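Local coordinates for amino acid adenylation domain-containing protein (PDB 6ULY), which probably selects a keto acid and activates it as its acyl adenylate for depsipeptide synthesis, as an adenylation domain of a nonribosomal peptide synthetase, at residues A[71-76]-A[125-130]; A[131-136]-A[148-153]. All blocks are in the same frame, centred on the assembly; numbering follows the deposited sequence.

Interaction 1 of 2, residues A[71-76]-A[125-130]; sequences VFFQFS and LILTDD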
ATOM      1  N   VAL A  71       9.559 -13.604  19.476  1.00 42.05           N
ATOM      2  CA  VAL A  71       9.115 -12.984  20.717  1.00 43.45           C
ATOM      3  C   VAL A  71       8.710 -11.553  20.405  1.00 38.93           C
ATOM      4  O   VAL A  71       9.494 -10.796  19.822  1.00 42.68           O
ATOM      5  CB  VAL A  71      10.210 -13.011  21.799  1.00 44.79           C
ATOM      6  CG1 VAL A  71       9.694 -12.387  23.088  1.00 41.95           C
ATOM      7  CG2 VAL A  71      10.685 -14.432  22.030  1.00 47.22           C
ATOM      8  N   PHE A  72       7.500 -11.182  20.809  1.00 41.02           N
ATOM      9  CA  PHE A  72       6.911  -9.897  20.450  1.00 39.84           C
ATOM     10  C   PHE A  72       7.206  -8.890  21.556  1.00 40.93           C
ATOM     11  O   PHE A  72       6.660  -8.993  22.659  1.00 41.74           O
ATOM     12  CB  PHE A  72       5.410 -10.059  20.228  1.00 39.03           C
ATOM     13  CG  PHE A  72       4.812  -9.020  19.329  1.00 43.90           C
ATOM     14  CD1 PHE A  72       4.661  -9.270  17.977  1.00 38.92           C
ATOM     15  CD2 PHE A  72       4.394  -7.797  19.833  1.00 44.68           C
ATOM     16  CE1 PHE A  72       4.109  -8.323  17.140  1.00 37.34           C
ATOM     17  CE2 PHE A  72       3.836  -6.843  18.994  1.00 47.34           C
ATOM     18  CZ  PHE A  72       3.695  -7.110  17.648  1.00 39.97           C
ATOM     19  N   PHE A  73       8.059  -7.910  21.259  1.00 39.33           N
ATOM     20  CA  PHE A  73       8.455  -6.919  22.249  1.00 39.71           C
ATOM     21  C   PHE A  73       7.446  -5.777  22.309  1.00 44.12           C
ATOM     22  O   PHE A  73       7.077  -5.205  21.279  1.00 42.07           O
ATOM     23  CB  PHE A  73       9.843  -6.362  21.927  1.00 39.49           C
ATOM     24  CG  PHE A  73      10.979  -7.271  22.322  1.00 40.97           C
ATOM     25  CD1 PHE A  73      10.779  -8.633  22.485  1.00 39.90           C
ATOM     26  CD2 PHE A  73      12.246  -6.755  22.541  1.00 39.42           C
ATOM     27  CE1 PHE A  73      11.821  -9.459  22.847  1.00 39.84           C
ATOM     28  CE2 PHE A  73      13.292  -7.576  22.904  1.00 37.51           C
ATOM     29  CZ  PHE A  73      13.080  -8.928  23.062  1.00 38.33           C
ATOM     30  N   GLN A  74       7.024  -5.432  23.530  1.00 47.47           N
ATOM     31  CA  GLN A  74       6.114  -4.309  23.790  1.00 43.29           C
ATOM     32  C   GLN A  74       6.600  -3.655  25.083  1.00 50.05           C
ATOM     33  O   GLN A  74       6.120  -3.976  26.172  1.00 47.90           O
ATOM     34  CB  GLN A  74       4.667  -4.775  23.888  1.00 46.07           C
ATOM     35  CG  GLN A  74       4.031  -5.093  22.545  1.00 48.42           C
ATOM     36  CD  GLN A  74       3.749  -3.847  21.733  1.00 46.41           C
ATOM     37  OE1 GLN A  74       2.651  -3.294  21.793  1.00 42.49           O
ATOM     38  NE2 GLN A  74       4.741  -3.394  20.974  1.00 43.70           N
ATOM     39  N   PHE A  75       7.553  -2.736  24.949  1.00 47.72           N
ATOM     40  CA  PHE A  75       8.269  -2.182  26.086  1.00 47.79           C
ATOM     41  C   PHE A  75       8.122  -0.671  26.145  1.00 53.46           C
ATOM     42  O   PHE A  75       8.058   0.003  25.113  1.00 45.65           O
ATOM     43  CB  PHE A  75       9.761  -2.539  26.033  1.00 41.31           C
ATOM     44  CG  PHE A  75      10.042  -3.976  26.335  1.00 44.91           C
ATOM     45  CD1 PHE A  75      10.008  -4.442  27.639  1.00 45.20           C
ATOM     46  CD2 PHE A  75      10.331  -4.865  25.317  1.00 44.55           C
ATOM     47  CE1 PHE A  75      10.260  -5.768  27.920  1.00 47.17           C
ATOM     48  CE2 PHE A  75      10.583  -6.195  25.591  1.00 47.92           C
ATOM     49  CZ  PHE A  75      10.549  -6.648  26.892  1.00 45.35           C
ATOM     50  N   SER A  76       8.055  -0.157  27.376  1.00 49.95           N
ATOM     51  CA  SER A  76       8.275   1.250  27.662  1.00 53.15           C
ATOM     52  C   SER A  76       9.607   1.502  28.352  1.00 46.83           C
ATOM     53  O   SER A  76      10.093   2.637  28.326  1.00 50.72           O
ATOM     54  CB  SER A  76       7.146   1.798  28.546  1.00 54.77           C
ATOM     55  OG  SER A  76       7.084   1.101  29.780  1.00 56.39           O
ATOM     56  N   LEU A 125       4.639 -15.174  22.067  1.00 46.34           N
ATOM     57  CA  LEU A 125       4.595 -14.578  23.391  1.00 37.82           C
ATOM     58  C   LEU A 125       4.918 -13.096  23.289  1.00 40.91           C
ATOM     59  O   LEU A 125       5.894 -12.705  22.643  1.00 43.65           O
ATOM     60  CB  LEU A 125       5.592 -15.273  24.324  1.00 45.52           C
ATOM     61  CG  LEU A 125       5.863 -14.581  25.666  1.00 45.31           C
ATOM     62  CD1 LEU A 125       4.627 -14.627  26.550  1.00 45.78           C
ATOM     63  CD2 LEU A 125       7.054 -15.212  26.369  1.00 50.79           C
ATOM     64  N   ILE A 126       4.099 -12.273  23.925  1.00 43.04           N
ATOM     65  CA  ILE A 126       4.368 -10.846  24.017  1.00 38.76           C
ATOM     66  C   ILE A 126       5.126 -10.590  25.311  1.00 47.71           C
ATOM     67  O   ILE A 126       4.696 -11.008  26.393  1.00 45.37           O
ATOM     68  CB  ILE A 126       3.070 -10.024  23.956  1.00 40.64           C
ATOM     69  CG1 ILE A 126       2.312 -10.320  22.652  1.00 41.08           C
ATOM     70  CG2 ILE A 126       3.390  -8.539  24.072  1.00 43.23           C
ATOM     71  CD1 ILE A 126       0.953  -9.649  22.554  1.00 39.44           C
ATOM     72  N   LEU A 127       6.265  -9.919  25.190  1.00 47.51           N
ATOM     73  CA  LEU A 127       7.133  -9.587  26.306  1.00 44.01           C
ATOM     74  C   LEU A 127       7.085  -8.082  26.508  1.00 47.62           C
ATOM     75  O   LEU A 127       7.223  -7.322  25.542  1.00 44.69           O
ATOM     76  CB  LEU A 127       8.561 -10.050  26.020  1.00 46.41           C
ATOM     77  CG  LEU A 127       9.420 -10.554  27.171  1.00 49.94           C
ATOM     78  CD1 LEU A 127       8.724 -11.668  27.926  1.00 52.93           C
ATOM     79  CD2 LEU A 127      10.749 -11.028  26.614  1.00 48.03           C
ATOM     80  N   THR A 128       6.893  -7.650  27.753  1.00 47.73           N
ATOM     81  CA  THR A 128       6.598  -6.250  28.021  1.00 51.07           C
ATOM     82  C   THR A 128       7.078  -5.889  29.423  1.00 53.92           C
ATOM     83  O   THR A 128       7.800  -6.654  30.071  1.00 55.51           O
ATOM     84  CB  THR A 128       5.096  -5.979  27.851  1.00 47.95           C
ATOM     85  OG1 THR A 128       4.781  -4.673  28.351  1.00 52.32           O
ATOM     86  CG2 THR A 128       4.275  -7.019  28.599  1.00 48.84           C
ATOM     87  N   ASP A 129       6.673  -4.706  29.877  1.00 58.85           N
ATOM     88  CA  ASP A 129       6.997  -4.157  31.183  1.00 50.10           C
ATOM     89  C   ASP A 129       5.866  -4.386  32.175  1.00 53.27           C
ATOM     90  O   ASP A 129       4.719  -4.643  31.804  1.00 49.74           O
ATOM     91  CB  ASP A 129       7.244  -2.652  31.084  1.00 50.01           C
ATOM     92  CG  ASP A 129       8.471  -2.325  30.303  1.00 52.79           C
ATOM     93  OD1 ASP A 129       9.453  -3.082  30.426  1.00 62.56           O
ATOM     94  OD2 ASP A 129       8.455  -1.316  29.570  1.00 52.66           O
ATOM     95  N   ASP A 130       6.198  -4.242  33.459  1.00 57.48           N
ATOM     96  CA  ASP A 130       5.153  -4.205  34.473  1.00 54.68           C
ATOM     97  C   ASP A 130       4.241  -3.001  34.272  1.00 52.71           C
ATOM     98  O   ASP A 130       3.032  -3.087  34.513  1.00 53.63           O
ATOM     99  CB  ASP A 130       5.774  -4.182  35.871  1.00 55.85           C
ATOM    100  CG  ASP A 130       6.277  -5.548  36.317  1.00 57.21           C
ATOM    101  OD1 ASP A 130       5.570  -6.553  36.092  1.00 57.95           O
ATOM    102  OD2 ASP A 130       7.376  -5.616  36.904  1.00 62.75           O
TER
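Phe72 and Ile126 pair as parallel strand neighbours, flanked by three backbone hydrogen bonds. Phe72 N donates to Leu125 O at 2.9 Å, Leu127 N donates to Phe72 O at 2.7 Å, and Gln74 N reaches Leu127 O at 2.8 Å. The packing is tight on the face of Val71, Phe73 and Leu127, where Val71 CG1 lies 3.9 Å from Leu127 CB. Phe75 extends this layer: its CG is turned anti to the carbonyl carbon (chi1 -72°), and Thr128 CA then lies over one ring face in a CH-pi contact, with Leu127 O over the same face, while Asp129 OD1 sits at the ring edge, 3.2 Å from Phe75 CD1. Solvent comes nearer at Ser76 and Leu125, both partly exposed. Asp129 itself is buried; its OD2 accepts from Ser76 N at 2.5 Å and from Ser76 OG at 2.8 Å, the two donors coming from opposite faces of the carboxylate plane, and Ser77 N is a further donor. Helix 78-91 packs on Phe73 and Phe75, helices 109-120 and 130-137 lie against the Phe72, Ile126 and Thr128 face, and strand 94-97 continues the sheet beyond 70-74.

Interaction 2 of 2, residues A[131-136]-A[148-153]; sequences SLIEEV and LRVAAV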
ATOM      1  N   SER A 131       4.798  -1.878  33.811  1.00 49.96           N
ATOM      2  CA  SER A 131       4.006  -0.680  33.561  1.00 54.23           C
ATOM      3  C   SER A 131       3.076  -0.815  32.359  1.00 57.89           C
ATOM      4  O   SER A 131       2.179   0.020  32.201  1.00 64.10           O
ATOM      5  CB  SER A 131       4.934   0.522  33.360  1.00 55.36           C
ATOM      6  OG  SER A 131       5.614   0.440  32.118  1.00 64.88           O
ATOM      7  N   LEU A 132       3.258  -1.837  31.515  1.00 55.37           N
ATOM      8  CA  LEU A 132       2.425  -2.033  30.337  1.00 51.06           C
ATOM      9  C   LEU A 132       1.636  -3.333  30.330  1.00 52.03           C
ATOM     10  O   LEU A 132       0.701  -3.455  29.530  1.00 54.71           O
ATOM     11  CB  LEU A 132       3.275  -2.010  29.057  1.00 53.90           C
ATOM     12  CG  LEU A 132       3.736  -0.664  28.501  1.00 57.95           C
ATOM     13  CD1 LEU A 132       4.587  -0.901  27.262  1.00 54.80           C
ATOM     14  CD2 LEU A 132       2.554   0.233  28.171  1.00 59.89           C
ATOM     15  N   ILE A 133       1.982  -4.306  31.174  1.00 52.62           N
ATOM     16  CA  ILE A 133       1.399  -5.636  31.022  1.00 52.64           C
ATOM     17  C   ILE A 133      -0.114  -5.589  31.169  1.00 51.28           C
ATOM     18  O   ILE A 133      -0.833  -6.341  30.500  1.00 58.52           O
ATOM     19  CB  ILE A 133       2.035  -6.623  32.022  1.00 51.44           C
ATOM     20  CG1 ILE A 133       1.532  -8.042  31.745  1.00 56.00           C
ATOM     21  CG2 ILE A 133       1.724  -6.209  33.452  1.00 57.31           C
ATOM     22  CD1 ILE A 133       2.281  -9.119  32.493  1.00 63.93           C
ATOM     23  N   GLU A 134      -0.628  -4.711  32.030  1.00 55.71           N
ATOM     24  CA  GLU A 134      -2.076  -4.574  32.160  1.00 51.94           C
ATOM     25  C   GLU A 134      -2.693  -4.097  30.851  1.00 53.14           C
ATOM     26  O   GLU A 134      -3.662  -4.686  30.354  1.00 52.55           O
ATOM     27  CB  GLU A 134      -2.410  -3.611  33.299  1.00 62.21           C
ATOM     28  N   GLU A 135      -2.139  -3.029  30.274  1.00 56.58           N
ATOM     29  CA  GLU A 135      -2.620  -2.541  28.985  1.00 53.66           C
ATOM     30  C   GLU A 135      -2.493  -3.613  27.909  1.00 55.53           C
ATOM     31  O   GLU A 135      -3.459  -3.918  27.200  1.00 60.48           O
ATOM     32  CB  GLU A 135      -1.842  -1.287  28.582  1.00 57.53           C
ATOM     33  CG  GLU A 135      -2.010  -0.113  29.538  1.00 61.70           C
ATOM     34  CD  GLU A 135      -0.977   0.980  29.316  1.00 80.85           C
ATOM     35  OE1 GLU A 135      -0.081   1.133  30.177  1.00 75.31           O
ATOM     36  OE2 GLU A 135      -1.054   1.677  28.281  1.00 76.00           O
ATOM     37  N   VAL A 136      -1.300  -4.196  27.771  1.00 53.61           N
ATOM     38  CA  VAL A 136      -1.070  -5.174  26.710  1.00 51.15           C
ATOM     39  C   VAL A 136      -2.018  -6.356  26.845  1.00 54.04           C
ATOM     40  O   VAL A 136      -2.436  -6.943  25.839  1.00 51.63           O
ATOM     41  CB  VAL A 136       0.401  -5.632  26.718  1.00 51.19           C
ATOM     42  CG1 VAL A 136       0.595  -6.808  25.783  1.00 51.48           C
ATOM     43  CG2 VAL A 136       1.320  -4.481  26.331  1.00 49.34           C
ATOM     44  N   LEU A 148      -3.719 -15.061  23.204  1.00 62.79           N
ATOM     45  CA  LEU A 148      -2.796 -14.039  23.675  1.00 61.22           C
ATOM     46  C   LEU A 148      -2.044 -14.542  24.902  1.00 65.21           C
ATOM     47  O   LEU A 148      -2.641 -15.120  25.815  1.00 63.77           O
ATOM     48  CB  LEU A 148      -3.549 -12.750  24.004  1.00 58.41           C
ATOM     49  CG  LEU A 148      -2.666 -11.523  24.244  1.00 60.38           C
ATOM     50  CD1 LEU A 148      -1.939 -11.136  22.967  1.00 55.56           C
ATOM     51  CD2 LEU A 148      -3.482 -10.354  24.770  1.00 60.13           C
ATOM     52  N   ARG A 149      -0.729 -14.327  24.909  1.00 63.38           N
ATOM     53  CA  ARG A 149       0.131 -14.698  26.026  1.00 59.07           C
ATOM     54  C   ARG A 149       1.081 -13.543  26.301  1.00 52.28           C
ATOM     55  O   ARG A 149       1.774 -13.080  25.390  1.00 52.83           O
ATOM     56  CB  ARG A 149       0.922 -15.976  25.725  1.00 60.48           C
ATOM     57  CG  ARG A 149       0.087 -17.245  25.747  1.00 68.99           C
ATOM     58  CD  ARG A 149       0.873 -18.423  25.189  1.00 89.71           C
ATOM     59  NE  ARG A 149       0.092 -19.658  25.175  1.00110.21           N
ATOM     60  CZ  ARG A 149       0.489 -20.791  24.602  1.00112.68           C
ATOM     61  NH1 ARG A 149       1.661 -20.856  23.984  1.00105.42           N
ATOM     62  NH2 ARG A 149      -0.291 -21.863  24.642  1.00101.92           N
ATOM     63  N   VAL A 150       1.105 -13.081  27.550  1.00 50.13           N
ATOM     64  CA  VAL A 150       1.910 -11.934  27.947  1.00 49.44           C
ATOM     65  C   VAL A 150       2.739 -12.305  29.170  1.00 52.34           C
ATOM     66  O   VAL A 150       2.350 -13.158  29.974  1.00 53.15           O
ATOM     67  CB  VAL A 150       1.031 -10.698  28.246  1.00 49.84           C
ATOM     68  CG1 VAL A 150       1.880  -9.434  28.277  1.00 48.27           C
ATOM     69  CG2 VAL A 150      -0.090 -10.580  27.220  1.00 54.09           C
ATOM     70  N   ALA A 151       3.892 -11.653  29.304  1.00 52.55           N
ATOM     71  CA  ALA A 151       4.772 -11.878  30.440  1.00 50.57           C
ATOM     72  C   ALA A 151       5.664 -10.658  30.606  1.00 50.74           C
ATOM     73  O   ALA A 151       6.167 -10.115  29.621  1.00 50.91           O
ATOM     74  CB  ALA A 151       5.617 -13.142  30.253  1.00 57.27           C
ATOM     75  N   ALA A 152       5.843 -10.230  31.853  1.00 49.01           N
ATOM     76  CA  ALA A 152       6.681  -9.083  32.159  1.00 50.50           C
ATOM     77  C   ALA A 152       8.122  -9.524  32.379  1.00 47.71           C
ATOM     78  O   ALA A 152       8.392 -10.655  32.793  1.00 48.61           O
ATOM     79  CB  ALA A 152       6.167  -8.351  33.399  1.00 49.12           C
ATOM     80  N   VAL A 153       9.047  -8.604  32.107  1.00 42.68           N
ATOM     81  CA  VAL A 153      10.472  -8.904  32.196  1.00 46.89           C
ATOM     82  C   VAL A 153      10.995  -8.734  33.620  1.00 50.49           C
ATOM     83  O   VAL A 153      11.773  -9.564  34.098  1.00 50.44           O
ATOM     84  CB  VAL A 153      11.242  -8.018  31.201  1.00 47.31           C
ATOM     85  CG1 VAL A 153      12.720  -7.973  31.550  1.00 52.10           C
ATOM     86  CG2 VAL A 153      11.045  -8.526  29.781  1.00 50.38           C
TER
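Ile133 and Val150 each swing a branch anti to the backbone N, CG1 in both cases (chi1 -174° and -164°), and these two carbons meet at 3.8 Å as the side chains run alongside each other, pointing opposite ways. Ile133 remains extended at its second torsion, which carries CD1 further along the strand, to 3.8 Å from Ala152 N and 4.1 Å from Ala152 CB. One turn later on the helix, Val136 brings its own CG1 to 3.8 Å from the same Val150 CG1, crossing it at a slant. That single methyl group of Val150 is therefore shared by two helix residues, and its CG2 also lies near Val136 CG1. At the edge of the patch Leu148 CD2 rests 3.7 Å from Val136 O. No hydrogen bond joins the two segments, so the contact is wholly van der Waals in kind. It is partly buried: Val136 and Ala152 are enclosed, whereas Ile133, Val150 and Leu148 keep some exposure. The helix runs nearly antiparallel to the strand, at 169°, with the short axes 8.3 Å apart. Since strand 150-152 lies parallel to strand 125-128 at the border of the sheet, helix 130-137 is the main helix, with short helix 139-142 following, of a right-handed beta-alpha-beta crossover, the basic unit of a layered alpha/beta fold.

Strand 125-128 is common ground for both contacts: interaction 1 joins it to strand 70-74, and the helix and strand of interaction 2 pack against it from the following part of the chain. The centres lie about 6 Å apart. Ile126 N is 2.9 Å from Arg149 O and Thr128 O is 3.1 Å from Val153 N, probable hydrogen bonds that zip strand 150-152 onto the sheet. Val136 touches Ile126 and Thr128 as well as Val150, so the helix bears on both strands. Together the two contacts build the outer end of this mixed sheet. The residues that line the keto acyl adenylate pocket fall between 223 and 453, so none belongs to these segments.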